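Local coordinates for putative 2OG-Fe(II) oxygenase family protein (PDB 3OOX) that probably acts as an iron(II)- and 2-oxoglutarate-dependent oxygenase, perhaps one that makes ethylene from 2-oxoglutarate and hydroxylates L-arginine, at residues 102-107 against 130-135; 166-171 against 297-302. All coordinates share one frame; numbering follows the deposited sequence. Where two conformers were deposited one is given.

Contact 1: 102-107 against 130-135; sequences GRDLPP and DVSWLY
The phenol oxygen of Tyr-135 lies in the bend of the Arg-103 side chain, hydrogen-bonded to Ser-169 O while the arginine folds round it. Arg-103 CB comes within 3.4 Å of Tyr-135 OH. The backbone N of Arg-103 is as near, but at a poor angle for a hydrogen bond. Farther along, the arginine turns at chi3 (-70°) and brings its guanidinium back over the hydroxyl, which stands 3.6 Å from the guanidinium plane and toward its rim. The two flat groups are nearly perpendicular, 83° apart, and the hydroxyl is the nearest part of the tyrosine to the guanidinium, with CE1 a little farther off. That orientation is fixed from outside: Arg-103 NE donates to Gly-167 O, and NH2 makes a salt bridge to Asp-139, one turn farther along the tyrosine's helix. On the CE2 side of the ring, Gly-102 O approaches obliquely, 3.6 Å from Tyr-135 CE2; this carbonyl also accepts from Asn-118 ND2.

The contact fastens the chain leaving strand 97-101 to helix 127-152, the long helix packed on the large sheet of the double-stranded beta-helix, the jelly-roll core of this oxygenase family. The buried Tyr-135 packs against that sheet, touching Met-101 and Leu-171 and meeting Phe-267 edge-to-face. A phenylalanine here would keep the ring but lack the hydroxyl, which would probably leave Ser-169 O without its tyrosine donor and a gap under the Arg-103 guanidinium.

Nearer the surface, Asp-104 OD2 and Ser-132 OG stand 4.2 Å apart with a water between them. Its short bonds, and the second conformer of Ser-132, make this bridge tentative. Asp-104 OD1 accepts from Asn-118 ND2, and in the conformer described Ser-132 OG also bonds to Lys-128 O.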
loop_
_atom_site.group_PDB
_atom_site.type_symbol
_atom_site.label_atom_id
_atom_site.label_comp_id
_atom_site.label_asym_id
_atom_site.label_seq_id
_atom_site.Cartn_x
_atom_site.Cartn_y
_atom_site.Cartn_z
ATOM N N GLY A 102 -9.696 0.799 8.144
ATOM C CA GLY A 102 -9.497 2.216 7.860
ATOM C C GLY A 102 -9.063 2.969 9.099
ATOM O O GLY A 102 -8.802 2.385 10.149
ATOM N N ARG A 103 -9.047 4.300 9.005
ATOM C CA ARG A 103 -8.661 5.140 10.148
ATOM C C ARG A 103 -9.745 5.149 11.217
ATOM O O ARG A 103 -10.905 5.307 10.887
ATOM C CB ARG A 103 -8.421 6.581 9.690
ATOM C CG ARG A 103 -7.810 7.419 10.821
ATOM C CD ARG A 103 -7.240 8.730 10.354
ATOM N NE ARG A 103 -6.023 8.539 9.550
ATOM C CZ ARG A 103 -4.824 8.212 9.985
ATOM N NH1 ARG A 103 -4.577 8.097 11.280
ATOM N NH2 ARG A 103 -3.847 8.053 9.103
ATOM N N ASP A 104 -9.319 5.025 12.473
ATOM C CA ASP A 104 -10.208 5.252 13.623
ATOM C C ASP A 104 -10.182 6.752 13.891
ATOM O O ASP A 104 -9.135 7.297 14.275
ATOM C CB ASP A 104 -9.706 4.557 14.888
ATOM C CG ASP A 104 -10.060 3.080 14.948
ATOM O OD1 ASP A 104 -11.162 2.685 14.514
ATOM O OD2 ASP A 104 -9.228 2.315 15.482
ATOM N N LEU A 105 -11.336 7.390 13.711
ATOM C CA LEU A 105 -11.460 8.823 13.870
ATOM C C LEU A 105 -12.007 9.107 15.251
ATOM O O LEU A 105 -12.790 8.345 15.769
ATOM C CB LEU A 105 -12.418 9.397 12.826
ATOM C CG LEU A 105 -11.907 9.342 11.379
ATOM C CD1 LEU A 105 -13.053 9.664 10.384
ATOM C CD2 LEU A 105 -10.729 10.256 11.104
ATOM N N PRO A 106 -11.621 10.250 15.820
ATOM C CA PRO A 106 -12.194 10.620 17.095
ATOM C C PRO A 106 -13.665 10.931 16.962
ATOM O O PRO A 106 -14.114 11.292 15.852
ATOM C CB PRO A 106 -11.441 11.879 17.480
ATOM C CG PRO A 106 -10.930 12.428 16.250
ATOM C CD PRO A 106 -10.648 11.217 15.324
ATOM N N PRO A 107 -14.415 10.834 18.060
ATOM C CA PRO A 107 -15.801 11.276 18.030
ATOM C C PRO A 107 -15.940 12.682 17.470
ATOM O O PRO A 107 -15.100 13.554 17.762
ATOM C CB PRO A 107 -16.228 11.238 19.509
ATOM C CG PRO A 107 -15.306 10.207 20.111
ATOM C CD PRO A 107 -14.017 10.355 19.405
ATOM N N ASP A 130 -3.520 -5.460 18.154
ATOM C CA ASP A 130 -2.330 -5.829 17.407
ATOM C C ASP A 130 -2.395 -5.207 16.003
ATOM O O ASP A 130 -1.413 -4.676 15.505
ATOM C CB ASP A 130 -2.187 -7.349 17.260
ATOM C CG ASP A 130 -1.930 -8.070 18.571
ATOM O OD1 ASP A 130 -1.718 -7.405 19.607
ATOM O OD2 ASP A 130 -1.954 -9.326 18.532
ATOM N N VAL A 131 -3.549 -5.289 15.364
ATOM C CA VAL A 131 -3.687 -4.803 13.988
ATOM C C VAL A 131 -3.674 -3.254 13.974
ATOM O O VAL A 131 -3.129 -2.629 13.042
ATOM C CB VAL A 131 -4.957 -5.395 13.333
ATOM C CG1 VAL A 131 -5.215 -4.806 11.930
ATOM C CG2 VAL A 131 -4.863 -6.889 13.208
ATOM N N SER A 132 -4.286 -2.618 14.976
ATOM C CA SER A 132 -4.256 -1.146 15.055
ATOM C C SER A 132 -2.825 -0.655 15.228
ATOM O O SER A 132 -2.439 0.346 14.639
ATOM C CB SER A 132 -5.160 -0.606 16.182
ATOM O OG SER A 132 -6.528 -0.842 15.945
ATOM N N TRP A 133 -2.018 -1.363 16.032
ATOM C CA TRP A 133 -0.606 -1.001 16.188
ATOM C C TRP A 133 0.095 -0.994 14.820
ATOM O O TRP A 133 0.873 -0.099 14.508
ATOM C CB TRP A 133 0.133 -1.931 17.146
ATOM C CG TRP A 133 1.606 -1.606 17.243
ATOM C CD1 TRP A 133 2.199 -0.739 18.153
ATOM C CD2 TRP A 133 2.676 -2.072 16.395
ATOM N NE1 TRP A 133 3.552 -0.671 17.927
ATOM C CE2 TRP A 133 3.875 -1.454 16.849
ATOM C CE3 TRP A 133 2.743 -2.939 15.295
ATOM C CZ2 TRP A 133 5.113 -1.694 16.249
ATOM C CZ3 TRP A 133 3.981 -3.161 14.695
ATOM C CH2 TRP A 133 5.147 -2.540 15.177
ATOM N N LEU A 134 -0.201 -2.003 14.005
ATOM C CA LEU A 134 0.467 -2.115 12.715
ATOM C C LEU A 134 0.061 -0.989 11.762
ATOM O O LEU A 134 0.911 -0.428 11.044
ATOM C CB LEU A 134 0.227 -3.500 12.094
ATOM C CG LEU A 134 0.987 -3.798 10.781
ATOM C CD1 LEU A 134 2.489 -3.728 10.923
ATOM C CD2 LEU A 134 0.588 -5.167 10.191
ATOM N N TYR A 135 -1.227 -0.656 11.769
ATOM C CA TYR A 135 -1.778 0.471 10.991
ATOM C C TYR A 135 -0.989 1.757 11.309
ATOM O O TYR A 135 -0.449 2.423 10.430
ATOM C CB TYR A 135 -3.270 0.656 11.304
ATOM C CG TYR A 135 -3.978 1.766 10.544
ATOM C CD1 TYR A 135 -3.706 3.107 10.811
ATOM C CD2 TYR A 135 -4.870 1.484 9.516
ATOM C CE1 TYR A 135 -4.320 4.108 10.141
ATOM C CE2 TYR A 135 -5.514 2.514 8.798
ATOM C CZ TYR A 135 -5.213 3.840 9.123
ATOM O OH TYR A 135 -5.791 4.852 8.414
HETATM O O HOH W 1 -8.060 0.749 17.075
#

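Contact 2: 166-171 against 297-302; sequences DGNSVL and TADEFL
The carboxamide of Asn-168 meets a methyl of Leu-302 at its nitrogen end: CD2 lies 3.9 Å from ND2 and comes in obliquely beyond the nitrogen, neither in the amide plane nor over the middle of the group. The two side chains cross at about a right angle. The carboxylate of Asp-299 lies beyond direct bonding, with its OD1 4.3 Å from Asn-168 ND2, and a water joins them, accepting from ND2 at 3.0 Å and donating to Asp-299 OD1 at 2.7 Å. The other carboxylate oxygen, OD2, pairs with Gln-303 NE2. With CG swung away from its own backbone N (chi1 -160°), Asn-168 extends its amide toward the helix; Leu-302 also packs on Met-234 of helix 233-238.

Asn-168 is the centre of an inverse gamma turn, closed by Ser-169 N to Gly-167 O at 2.8 Å, just before the chain enters strand 170-176 of the jelly roll. This thin surface contact sets that turn beside the start of helix 298-309. The helix starts with a capping box: Glu-300 N donates to Thr-297 OG1 at 158°, and Glu-300 OE1, in one of two conformers, accepts from Thr-297 N.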
loop_
_atom_site.group_PDB
_atom_site.type_symbol
_atom_site.label_atom_id
_atom_site.label_comp_id
_atom_site.label_asym_id
_atom_site.label_seq_id
_atom_site.Cartn_x
_atom_site.Cartn_y
_atom_site.Cartn_z
ATOM N N ASP A 166 -4.828 12.568 9.381
ATOM C CA ASP A 166 -6.142 11.942 9.286
ATOM C C ASP A 166 -6.451 11.418 7.882
ATOM O O ASP A 166 -7.623 11.288 7.522
ATOM C CB ASP A 166 -7.265 12.870 9.801
ATOM C CG ASP A 166 -7.145 13.171 11.306
ATOM O OD1 ASP A 166 -6.525 12.359 11.980
ATOM O OD2 ASP A 166 -7.640 14.221 11.744
ATOM N N GLY A 167 -5.405 11.016 7.171
ATOM C CA GLY A 167 -5.569 10.489 5.822
ATOM C C GLY A 167 -6.420 9.228 5.790
ATOM O O GLY A 167 -6.427 8.463 6.745
ATOM N N ASN A 168 -7.083 9.005 4.658
ATOM C CA ASN A 168 -8.061 7.923 4.484
ATOM C C ASN A 168 -7.331 6.627 4.148
ATOM O O ASN A 168 -7.634 5.955 3.161
ATOM C CB ASN A 168 -9.042 8.290 3.387
ATOM C CG ASN A 168 -10.334 7.508 3.454
ATOM O OD1 ASN A 168 -10.544 6.612 4.290
ATOM N ND2 ASN A 168 -11.242 7.865 2.529
ATOM N N SER A 169 -6.354 6.297 4.978
ATOM C CA SER A 169 -5.457 5.180 4.748
ATOM C C SER A 169 -6.066 3.864 5.165
ATOM O O SER A 169 -6.901 3.800 6.081
ATOM C CB SER A 169 -4.107 5.422 5.447
ATOM O OG SER A 169 -3.528 6.634 4.957
ATOM N N VAL A 170 -5.627 2.803 4.500
ATOM C CA VAL A 170 -6.207 1.468 4.723
ATOM C C VAL A 170 -5.084 0.469 4.912
ATOM O O VAL A 170 -4.182 0.381 4.089
ATOM C CB VAL A 170 -7.101 1.062 3.577
ATOM C CG1 VAL A 170 -7.560 -0.404 3.735
ATOM C CG2 VAL A 170 -8.338 1.969 3.462
ATOM N N LEU A 171 -5.185 -0.304 6.001
ATOM C CA LEU A 171 -4.368 -1.497 6.209
ATOM C C LEU A 171 -5.175 -2.673 5.711
ATOM O O LEU A 171 -6.309 -2.903 6.168
ATOM C CB LEU A 171 -4.042 -1.719 7.678
ATOM C CG LEU A 171 -3.221 -2.949 8.026
ATOM C CD1 LEU A 171 -1.855 -2.923 7.306
ATOM C CD2 LEU A 171 -3.012 -3.058 9.556
ATOM N N THR A 297 -9.542 17.781 -4.785
ATOM C CA THR A 297 -9.266 17.283 -3.441
ATOM C C THR A 297 -8.897 15.805 -3.531
ATOM O O THR A 297 -9.298 15.117 -4.467
ATOM C CB THR A 297 -10.427 17.404 -2.463
ATOM O OG1 THR A 297 -11.540 16.603 -2.890
ATOM C CG2 THR A 297 -10.907 18.874 -2.323
ATOM N N ALA A 298 -8.181 15.304 -2.533
ATOM C CA ALA A 298 -7.833 13.884 -2.523
ATOM C C ALA A 298 -9.091 13.023 -2.564
ATOM O O ALA A 298 -9.156 11.998 -3.284
ATOM C CB ALA A 298 -7.017 13.550 -1.264
ATOM N N ASP A 299 -10.150 13.419 -1.843
ATOM C CA ASP A 299 -11.341 12.590 -1.844
ATOM C C ASP A 299 -12.054 12.627 -3.198
ATOM O O ASP A 299 -12.590 11.593 -3.638
ATOM C CB ASP A 299 -12.321 12.920 -0.721
ATOM C CG ASP A 299 -13.345 11.831 -0.548
ATOM O OD1 ASP A 299 -12.917 10.686 -0.230
ATOM O OD2 ASP A 299 -14.540 12.115 -0.801
ATOM N N GLU A 300 -12.096 13.779 -3.849
ATOM C CA GLU A 300 -12.665 13.909 -5.196
ATOM C C GLU A 300 -11.921 12.983 -6.170
ATOM O O GLU A 300 -12.519 12.333 -7.023
ATOM C CB GLU A 300 -12.585 15.381 -5.689
ATOM C CG GLU A 300 -13.628 16.363 -5.057
ATOM C CD GLU A 300 -13.309 17.893 -5.168
ATOM O OE1 GLU A 300 -12.321 18.356 -5.805
ATOM O OE2 GLU A 300 -14.120 18.674 -4.600
ATOM N N PHE A 301 -10.604 12.995 -6.052
ATOM C CA PHE A 301 -9.722 12.175 -6.914
ATOM C C PHE A 301 -9.943 10.692 -6.638
ATOM O O PHE A 301 -10.038 9.898 -7.575
ATOM C CB PHE A 301 -8.279 12.552 -6.667
ATOM C CG PHE A 301 -7.288 11.817 -7.536
ATOM C CD1 PHE A 301 -7.066 12.201 -8.819
ATOM C CD2 PHE A 301 -6.586 10.728 -7.039
ATOM C CE1 PHE A 301 -6.142 11.551 -9.609
ATOM C CE2 PHE A 301 -5.656 10.063 -7.824
ATOM C CZ PHE A 301 -5.444 10.482 -9.112
ATOM N N LEU A 302 -10.061 10.346 -5.351
ATOM C CA LEU A 302 -10.358 8.982 -4.949
ATOM C C LEU A 302 -11.643 8.528 -5.573
ATOM O O LEU A 302 -11.698 7.445 -6.182
ATOM C CB LEU A 302 -10.445 8.878 -3.422
ATOM C CG LEU A 302 -10.587 7.484 -2.833
ATOM C CD1 LEU A 302 -9.495 6.536 -3.335
ATOM C CD2 LEU A 302 -10.573 7.603 -1.326
HETATM O O HOH W 2 -10.526 10.372 1.005
#

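How the contacts relate
Along the chain the two contacts follow in series, contact 1 closing before contact 2 opens, and their centres lie 15 Å apart. They share one part of the fold. Segment 102-107 continues from strand 97-101 and segment 166-171 leads into strand 170-176, antiparallel neighbours in the eight-stranded sheet. Helix 127-152 packs on these strands and carries 130-135, whose Val-131 O lies 3.5 Å from Leu-171 CD2. Residues 166-171 thus touch contact 1 directly while reaching helix 298-309 through contact 2. The turn before strand 170-176 lies between the long helix with the end of strand 97-101 and the C-terminal helix, within the jelly-roll scaffold that in this family carries the iron site.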